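Aclacinomycin oxidoreductase (AknOx) (Streptomyces galilaeus, PDB 2IPI) oxidises the terminal sugar of aclacinomycins in two successive oxygen-dependent steps, using a bicovalently bound FAD and releasing hydrogen peroxide. Local coordinates at residues R81-S86 / G93-P98. Sequence-based numbering, arbitrary orientation.
Sequences RIAVRS and GFVDDP. With FAD (flavin-adenine dinucleotide), chain F.
Val95 packs between Ala83 and Arg85, the two residues of edge strand 82-85 whose side chains face the loop leading on to strand 102-105. This is the PCMH-type FAD-binding domain, where the strand end binds the ADP part of the cofactor and Val95 of the loop packs beside the ribose. The CG1 methyl of Val95, anti to the backbone N (chi1 169°), lies 3.7 Å from Arg85 NH2 over one face of the guanidinium and also meets Ala83 CB at 4.0 Å. Its other methyl, CG2, turns to the carbonyl of Val84, with CG2 to O at 3.3 Å. That same Val84 O accepts a 2.8 Å hydrogen bond from the ribose hydroxyl O2B of FAD, and Ser86 N gives one to phosphate oxygen O2A. Arg85 bends at chi3 (-62°) to reach Asp96 just beyond Val95, while its NH1 makes a weak hydrogen bond to Leu43 O. At the far end Asp97 OD1 accepts from Ala99 N; Arg81 NH1, 4.1 Å from Asp97 OD1, probably attracts it by charge alone. Asp96 OD2 lies 2.9 Å from Arg85 NH2, close to the guanidinium plane, and NH2 meets this salt-bridge oxygen from 40° above the carboxylate plane.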
ATOM      1  N   ARG A  81      -6.391  25.397  -3.092  1.00 13.86           N
ATOM      2  CA  ARG A  81      -6.131  24.082  -3.672  1.00 13.05           C
ATOM      3  C   ARG A  81      -6.327  23.005  -2.610  1.00 11.80           C
ATOM      4  O   ARG A  81      -5.711  23.092  -1.548  1.00 15.51           O
ATOM      5  CB  ARG A  81      -4.717  23.963  -4.246  1.00 15.08           C
ATOM      6  CG  ARG A  81      -4.394  22.526  -4.650  1.00 14.87           C
ATOM      7  CD  ARG A  81      -2.896  22.303  -4.709  1.00 18.44           C
ATOM      8  NE  ARG A  81      -2.483  21.127  -5.469  1.00 18.41           N
ATOM      9  CZ  ARG A  81      -1.290  21.015  -6.055  1.00 21.23           C
ATOM     10  NH1 ARG A  81      -0.403  21.989  -5.970  1.00 28.02           N
ATOM     11  NH2 ARG A  81      -0.970  19.926  -6.730  1.00 22.55           N
ATOM     12  N   ILE A  82      -7.167  22.024  -2.917  1.00 10.32           N
ATOM     13  CA  ILE A  82      -7.632  21.086  -1.889  1.00 10.68           C
ATOM     14  C   ILE A  82      -6.762  19.853  -1.726  1.00 10.28           C
ATOM     15  O   ILE A  82      -6.251  19.366  -2.740  1.00  9.94           O
ATOM     16  CB  ILE A  82      -9.071  20.651  -2.256  1.00  8.59           C
ATOM     17  CG1 ILE A  82     -10.105  21.766  -2.080  1.00  8.00           C
ATOM     18  CG2 ILE A  82      -9.512  19.428  -1.489  1.00 16.47           C
ATOM     19  CD1 ILE A  82     -11.453  21.430  -2.679  1.00  8.29           C
ATOM     20  N   ALA A  83      -6.654  19.334  -0.493  1.00  6.85           N
ATOM     21  CA  ALA A  83      -6.026  18.032  -0.294  1.00  5.84           C
ATOM     22  C   ALA A  83      -6.766  17.271   0.830  1.00  6.99           C
ATOM     23  O   ALA A  83      -7.190  17.975   1.735  1.00  7.54           O
ATOM     24  CB  ALA A  83      -4.553  18.138   0.038  1.00 11.53           C
ATOM     25  N   VAL A  84      -6.874  15.956   0.695  1.00  9.55           N
ATOM     26  CA  VAL A  84      -7.514  15.172   1.751  1.00 11.03           C
ATOM     27  C   VAL A  84      -6.496  14.333   2.523  1.00  9.13           C
ATOM     28  O   VAL A  84      -5.680  13.655   1.913  1.00 12.01           O
ATOM     29  CB  VAL A  84      -8.571  14.190   1.232  1.00 12.87           C
ATOM     30  CG1 VAL A  84      -9.465  13.749   2.387  1.00 11.90           C
ATOM     31  CG2 VAL A  84      -9.334  14.813   0.086  1.00 20.72           C
ATOM     32  N   ARG A  85      -6.642  14.408   3.840  1.00 10.42           N
ATOM     33  CA  ARG A  85      -5.882  13.545   4.731  1.00 14.09           C
ATOM     34  C   ARG A  85      -6.856  12.609   5.446  1.00 13.01           C
ATOM     35  O   ARG A  85      -7.822  13.088   6.033  1.00 12.79           O
ATOM     36  CB  ARG A  85      -5.089  14.397   5.718  1.00 13.80           C
ATOM     37  CG  ARG A  85      -4.660  13.668   6.984  1.00 18.24           C
ATOM     38  CD  ARG A  85      -3.492  14.335   7.694  1.00 21.52           C
ATOM     39  NE  ARG A  85      -2.301  14.364   6.873  1.00 24.59           N
ATOM     40  CZ  ARG A  85      -1.444  15.329   6.635  1.00 19.39           C
ATOM     41  NH1 ARG A  85      -1.540  16.534   7.173  1.00 26.25           N
ATOM     42  NH2 ARG A  85      -0.422  15.076   5.824  1.00 23.15           N
ATOM     43  N   SER A  86      -6.608  11.313   5.420  1.00 13.86           N
ATOM     44  CA  SER A  86      -7.346  10.360   6.247  1.00 10.86           C
ATOM     45  C   SER A  86      -6.389   9.814   7.313  1.00 14.65           C
ATOM     46  O   SER A  86      -6.533  10.112   8.506  1.00 20.98           O
ATOM     47  CB  SER A  86      -7.927   9.235   5.397  1.00 11.49           C
ATOM     48  OG  SER A  86      -8.993   9.707   4.570  1.00 10.91           O
ATOM     49  N   GLY A  93       4.254  12.617   0.893  1.00 12.87           N
ATOM     50  CA  GLY A  93       3.762  13.794   1.577  1.00 13.09           C
ATOM     51  C   GLY A  93       3.082  14.821   0.689  1.00 10.99           C
ATOM     52  O   GLY A  93       3.166  16.011   0.961  1.00 12.88           O
ATOM     53  N   PHE A  94       2.439  14.357  -0.357  1.00 12.99           N
ATOM     54  CA  PHE A  94       1.647  15.110  -1.314  1.00 12.19           C
ATOM     55  C   PHE A  94       0.669  16.075  -0.655  1.00 13.19           C
ATOM     56  O   PHE A  94       0.509  17.196  -1.141  1.00  9.62           O
ATOM     57  CB  PHE A  94       0.869  14.141  -2.194  1.00 10.21           C
ATOM     58  CG  PHE A  94       1.655  13.326  -3.189  1.00 10.04           C
ATOM     59  CD1 PHE A  94       1.147  12.144  -3.682  1.00 10.03           C
ATOM     60  CD2 PHE A  94       2.884  13.742  -3.665  1.00 13.32           C
ATOM     61  CE1 PHE A  94       1.832  11.396  -4.623  1.00 12.48           C
ATOM     62  CE2 PHE A  94       3.595  13.007  -4.588  1.00 12.39           C
ATOM     63  CZ  PHE A  94       3.067  11.829  -5.081  1.00 14.23           C
ATOM     64  N   VAL A  95      -0.001  15.652   0.412  1.00 12.77           N
ATOM     65  CA  VAL A  95      -1.005  16.462   1.097  1.00 12.41           C
ATOM     66  C   VAL A  95      -0.394  17.713   1.703  1.00 10.68           C
ATOM     67  O   VAL A  95      -1.035  18.765   1.799  1.00 10.53           O
ATOM     68  CB  VAL A  95      -1.721  15.606   2.176  1.00  7.95           C
ATOM     69  CG1 VAL A  95      -2.590  16.457   3.094  1.00  8.90           C
ATOM     70  CG2 VAL A  95      -2.526  14.518   1.485  1.00  7.37           C
ATOM     71  N   ASP A  96       0.859  17.623   2.117  1.00 10.70           N
ATOM     72  CA  ASP A  96       1.631  18.682   2.730  1.00 11.67           C
ATOM     73  C   ASP A  96       2.438  19.529   1.730  1.00  9.50           C
ATOM     74  O   ASP A  96       3.329  20.243   2.189  1.00 15.71           O
ATOM     75  CB  ASP A  96       2.638  18.083   3.733  1.00 12.55           C
ATOM     76  CG  ASP A  96       1.994  17.388   4.920  1.00 15.90           C
ATOM     77  OD1 ASP A  96       1.321  18.116   5.685  1.00 17.88           O
ATOM     78  OD2 ASP A  96       2.134  16.155   5.080  1.00 14.46           O
ATOM     79  N   ASP A  97       2.135  19.449   0.453  1.00 10.00           N
ATOM     80  CA  ASP A  97       2.790  20.267  -0.581  1.00 13.20           C
ATOM     81  C   ASP A  97       2.505  21.737  -0.346  1.00 14.36           C
ATOM     82  O   ASP A  97       1.407  22.119   0.050  1.00 14.46           O
ATOM     83  CB  ASP A  97       2.348  19.827  -1.972  1.00 12.75           C
ATOM     84  CG  ASP A  97       3.077  20.536  -3.101  1.00 15.05           C
ATOM     85  OD1 ASP A  97       2.819  21.725  -3.391  1.00 16.51           O
ATOM     86  OD2 ASP A  97       3.960  19.929  -3.739  1.00 16.03           O
ATOM     87  N   PRO A  98       3.457  22.648  -0.537  1.00 18.10           N
ATOM     88  CA  PRO A  98       3.225  24.054  -0.199  1.00 13.96           C
ATOM     89  C   PRO A  98       2.153  24.748  -1.038  1.00 11.31           C
ATOM     90  O   PRO A  98       1.727  25.854  -0.662  1.00 12.15           O
ATOM     91  CB  PRO A  98       4.563  24.739  -0.492  1.00 15.61           C
ATOM     92  CG  PRO A  98       5.563  23.638  -0.516  1.00 17.83           C
ATOM     93  CD  PRO A  98       4.822  22.436  -1.057  1.00 18.82           C
TER
HETATM   94  PA  FAD F 801      -3.027   9.818   3.459  1.00 11.55           P
HETATM   95  O1A FAD F 801      -1.849  10.591   3.403  1.00 11.21           O
HETATM   96  O2A FAD F 801      -4.069  10.487   4.238  1.00  7.64           O
HETATM   97  O5B FAD F 801      -3.553   9.478   2.017  1.00 10.01           O
HETATM   98  C5B FAD F 801      -2.742   8.980   1.031  1.00 14.06           C
HETATM   99  C4B FAD F 801      -3.299   9.340  -0.344  1.00 16.68           C
HETATM  100  O4B FAD F 801      -4.675   9.081  -0.363  1.00 14.10           O
HETATM  101  C3B FAD F 801      -3.185  10.851  -0.617  1.00 14.70           C
HETATM  102  O3B FAD F 801      -3.123  11.100  -1.974  1.00  8.81           O
HETATM  103  C2B FAD F 801      -4.499  11.397  -0.086  1.00 12.35           C
HETATM  104  O2B FAD F 801      -4.900  12.628  -0.623  1.00 12.54           O
HETATM  105  C1B FAD F 801      -5.415  10.248  -0.444  1.00 14.94           C
HETATM  106  N9A FAD F 801      -6.660  10.211   0.348  1.00 15.63           N
HETATM  107  C8A FAD F 801      -6.766  10.220   1.683  1.00 15.48           C
HETATM  108  N7A FAD F 801      -8.039  10.157   2.044  1.00 16.20           N
HETATM  109  C5A FAD F 801      -8.762  10.134   0.924  1.00 15.46           C
HETATM  110  C6A FAD F 801     -10.128  10.069   0.684  1.00 17.19           C
HETATM  111  N6A FAD F 801     -10.919   9.953   1.681  1.00 17.31           N
HETATM  112  N1A FAD F 801     -10.573  10.039  -0.561  1.00 11.54           N
HETATM  113  C2A FAD F 801      -9.704  10.053  -1.546  1.00 13.98           C
HETATM  114  N3A FAD F 801      -8.399  10.098  -1.357  1.00 13.08           N
HETATM  115  C4A FAD F 801      -7.923  10.156  -0.150  1.00 14.49           C
HETATM  116  N1  FAD F 801       0.338  -0.313   1.835  1.00  9.87           N
HETATM  117  C2  FAD F 801      -0.004  -1.591   1.461  1.00 10.62           C
HETATM  118  O2  FAD F 801      -0.534  -1.845   0.469  1.00 10.03           O
HETATM  119  N3  FAD F 801       0.303  -2.612   2.318  1.00 16.41           N
HETATM  120  C4  FAD F 801       0.934  -2.395   3.531  1.00 15.80           C
HETATM  121  O4  FAD F 801       1.092  -3.315   4.281  1.00 12.33           O
HETATM  122  C4X FAD F 801       1.259  -1.089   3.905  1.00 13.96           C
HETATM  123  N5  FAD F 801       1.904  -0.814   5.075  1.00 11.27           N
HETATM  124  C5X FAD F 801       2.159   0.458   5.470  1.00 16.55           C
HETATM  125  C6  FAD F 801       2.737   0.715   6.716  1.00 17.34           C
HETATM  126  C7  FAD F 801       3.036   1.999   7.068  1.00 15.81           C
HETATM  127  C7M FAD F 801       3.546   2.210   8.456  1.00 19.65           C
HETATM  128  C8  FAD F 801       2.683   3.070   6.241  1.00 11.78           C
HETATM  129  C8M FAD F 801       2.734   4.480   6.785  1.00 12.90           C
HETATM  130  C9  FAD F 801       2.098   2.775   5.030  1.00 12.54           C
HETATM  131  C9A FAD F 801       1.854   1.495   4.600  1.00 16.42           C
HETATM  132  N10 FAD F 801       1.285   1.235   3.368  1.00 15.52           N
HETATM  133  C10 FAD F 801       0.946  -0.044   3.040  1.00 14.43           C
HETATM  134  C1' FAD F 801       1.456   2.172   2.218  1.00 12.76           C
HETATM  135  C2' FAD F 801       0.372   3.239   2.059  1.00 16.61           C
HETATM  136  O2' FAD F 801       0.686   4.548   2.407  1.00 13.13           O
HETATM  137  C3' FAD F 801      -0.949   2.882   2.699  1.00 20.06           C
HETATM  138  O3' FAD F 801      -1.437   1.660   2.239  1.00 16.21           O
HETATM  139  C4' FAD F 801      -1.837   4.142   2.462  1.00 24.00           C
HETATM  140  O4' FAD F 801      -1.461   4.941   1.414  1.00 21.15           O
HETATM  141  C5' FAD F 801      -2.081   5.106   3.599  1.00 18.92           C
HETATM  142  O5' FAD F 801      -3.082   6.007   3.263  1.00 15.33           O
HETATM  143  P   FAD F 801      -3.424   7.091   4.335  1.00 10.80           P
HETATM  144  O1P FAD F 801      -4.818   7.350   4.364  1.00  8.88           O
HETATM  145  O2P FAD F 801      -2.914   6.651   5.561  1.00 17.11           O
HETATM  146  O3P FAD F 801      -2.589   8.391   4.001  1.00  9.43           O